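Response regulator (Caulobacter vibrioides, PDB 3T0Y) probably acts in two-component stress signalling through its sigma-factor-like part, which, as in other PhyR regulators, would bind an anti-sigma factor. Local coordinates at residues A76-S81 and L90-P95. Residues are numbered along the deposited sequence; the frame is centred on the assembly and turned at random.
Sequences AIWLSS and LMRIAP
Arg92 spreads its guanidinium flat over one face of the Trp78 indole, the two planes tilted by 20° and CZ lying 4.1 Å from the centroid of the Trp78 six-membered ring. The overlap is offset toward the rim: CZ2 of Trp78 approaches NH2 of Arg92 to 3.7 Å, while further back NE1 of Trp78 meets Arg92 CD, also at 3.7 Å. Tryptophan suits the place because its broad, electron-rich benzo ring makes a good cation-pi partner, and arginine because a planar cation can stack while its N-H groups point outward in its own plane, available to acceptors at the edge. That edge turns to the C-terminal end of helix 66-80, where NH1 of Arg92 makes two weak, bent hydrogen bonds, to Trp78 O at 2.9 Å and to Leu79 O at 3.3 Å. Carbonyls near this end can accept such donors, though Trp78 O also takes Ser81 N and Ser81 OG, and the partial negative charge there would probably favour the cation. Bends at chi2 (-70°) and chi3 (-61°) fold the arginine chain back from its short 3-10 turn over the helix end. The contact joins helix 66-80 to the 3-10 turn and loop before helix 95-106, within the sigma-factor-like part of a PhyR-type regulator, whose sequence carries a sigma2-type and a second sigma-like region. Ser81, small and polar, lies against the aliphatic part of the bent chain, its OG 3.1 Å from Arg92 CD; Ser81 OG donates to Trp78 O at 2.9 Å and also hydrogen-bonds with Tyr45 OH. Tyr45 of helix 39-54 also meets the Trp78 ring edge-to-face, which probably helps to hold the indole's rotation. NH2 of Arg92, while stacked on the benzo ring, also forms a salt bridge with Glu139 of helix 122-140.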
# COMPACT_ATOMS: atom_id res chain seq x y z
N ALA C 76 -10.27 -9.34 8.68
CA ALA C 76 -9.86 -10.74 8.65
C ALA C 76 -8.82 -11.02 7.57
O ALA C 76 -7.86 -11.76 7.80
CB ALA C 76 -11.07 -11.64 8.44
N ILE C 77 -9.01 -10.45 6.39
CA ILE C 77 -8.04 -10.70 5.33
C ILE C 77 -6.80 -9.85 5.59
O ILE C 77 -5.70 -10.26 5.27
CB ILE C 77 -8.61 -10.48 3.90
CG1 ILE C 77 -9.07 -9.03 3.69
CG2 ILE C 77 -9.75 -11.45 3.59
CD1 ILE C 77 -7.95 -8.11 3.28
N TRP C 78 -6.99 -8.68 6.18
CA TRP C 78 -5.85 -7.82 6.50
C TRP C 78 -4.94 -8.53 7.49
O TRP C 78 -3.72 -8.60 7.31
CB TRP C 78 -6.31 -6.50 7.11
CG TRP C 78 -5.17 -5.68 7.58
CD1 TRP C 78 -4.31 -4.96 6.81
CD2 TRP C 78 -4.76 -5.49 8.94
NE1 TRP C 78 -3.37 -4.34 7.60
CE2 TRP C 78 -3.63 -4.64 8.91
CE3 TRP C 78 -5.23 -5.96 10.17
CZ2 TRP C 78 -2.96 -4.25 10.08
CZ3 TRP C 78 -4.57 -5.57 11.32
CH2 TRP C 78 -3.44 -4.72 11.26
N LEU C 79 -5.56 -9.05 8.53
CA LEU C 79 -4.88 -9.80 9.57
C LEU C 79 -4.08 -10.95 8.97
O LEU C 79 -2.88 -11.07 9.21
CB LEU C 79 -5.93 -10.37 10.52
CG LEU C 79 -5.47 -10.59 11.95
CD1 LEU C 79 -4.79 -9.32 12.44
CD2 LEU C 79 -6.65 -10.95 12.82
N SER C 80 -4.77 -11.78 8.19
CA SER C 80 -4.17 -12.99 7.61
C SER C 80 -3.11 -12.73 6.53
O SER C 80 -2.49 -13.67 6.03
CB SER C 80 -5.27 -13.87 7.02
OG SER C 80 -5.59 -13.47 5.69
N SER C 81 -2.91 -11.48 6.14
CA SER C 81 -1.96 -11.20 5.07
C SER C 81 -0.52 -11.37 5.59
O SER C 81 0.40 -11.58 4.80
CB SER C 81 -2.20 -9.83 4.42
OG SER C 81 -1.67 -8.77 5.21
N LEU C 90 4.42 -8.16 1.98
CA LEU C 90 5.05 -6.86 1.77
C LEU C 90 4.04 -5.73 1.95
O LEU C 90 4.41 -4.60 2.26
CB LEU C 90 5.69 -6.77 0.39
CG LEU C 90 6.92 -7.64 0.10
CD1 LEU C 90 7.18 -7.71 -1.39
CD2 LEU C 90 8.17 -7.13 0.83
N MSE C 91 2.76 -6.03 1.77
CA MSE C 91 1.74 -4.98 1.86
C MSE C 91 1.48 -4.53 3.32
O MSE C 91 0.82 -3.51 3.56
CB MSE C 91 0.46 -5.42 1.15
CG MSE C 91 0.68 -5.72 -0.35
SE MSE C 91 1.75 -4.36 -1.32
CE MSE C 91 0.24 -3.20 -1.64
N ARG C 92 2.02 -5.30 4.27
CA ARG C 92 1.90 -4.96 5.70
C ARG C 92 2.99 -4.00 6.14
O ARG C 92 2.99 -3.55 7.28
CB ARG C 92 1.97 -6.23 6.55
CG ARG C 92 0.78 -7.13 6.37
CD ARG C 92 -0.44 -6.49 6.98
NE ARG C 92 -0.21 -6.29 8.41
CZ ARG C 92 -0.64 -7.13 9.35
NH1 ARG C 92 -1.36 -8.18 9.01
NH2 ARG C 92 -0.36 -6.88 10.63
N ILE C 93 3.95 -3.72 5.26
CA ILE C 93 4.98 -2.75 5.56
C ILE C 93 4.54 -1.34 5.14
O ILE C 93 4.00 -1.14 4.05
CB ILE C 93 6.27 -3.11 4.81
CG1 ILE C 93 6.77 -4.47 5.29
CG2 ILE C 93 7.31 -2.02 5.00
CD1 ILE C 93 7.76 -5.10 4.38
N ALA C 94 4.77 -0.36 6.01
CA ALA C 94 4.47 1.03 5.68
C ALA C 94 5.07 1.31 4.32
O ALA C 94 6.23 0.97 4.08
CB ALA C 94 5.06 1.98 6.71
N PRO C 95 4.28 1.93 3.44
CA PRO C 95 4.68 2.20 2.05
C PRO C 95 6.09 2.81 1.88
O PRO C 95 6.84 2.32 1.04
CB PRO C 95 3.60 3.17 1.57
CG PRO C 95 2.36 2.76 2.36
CD PRO C 95 2.90 2.36 3.72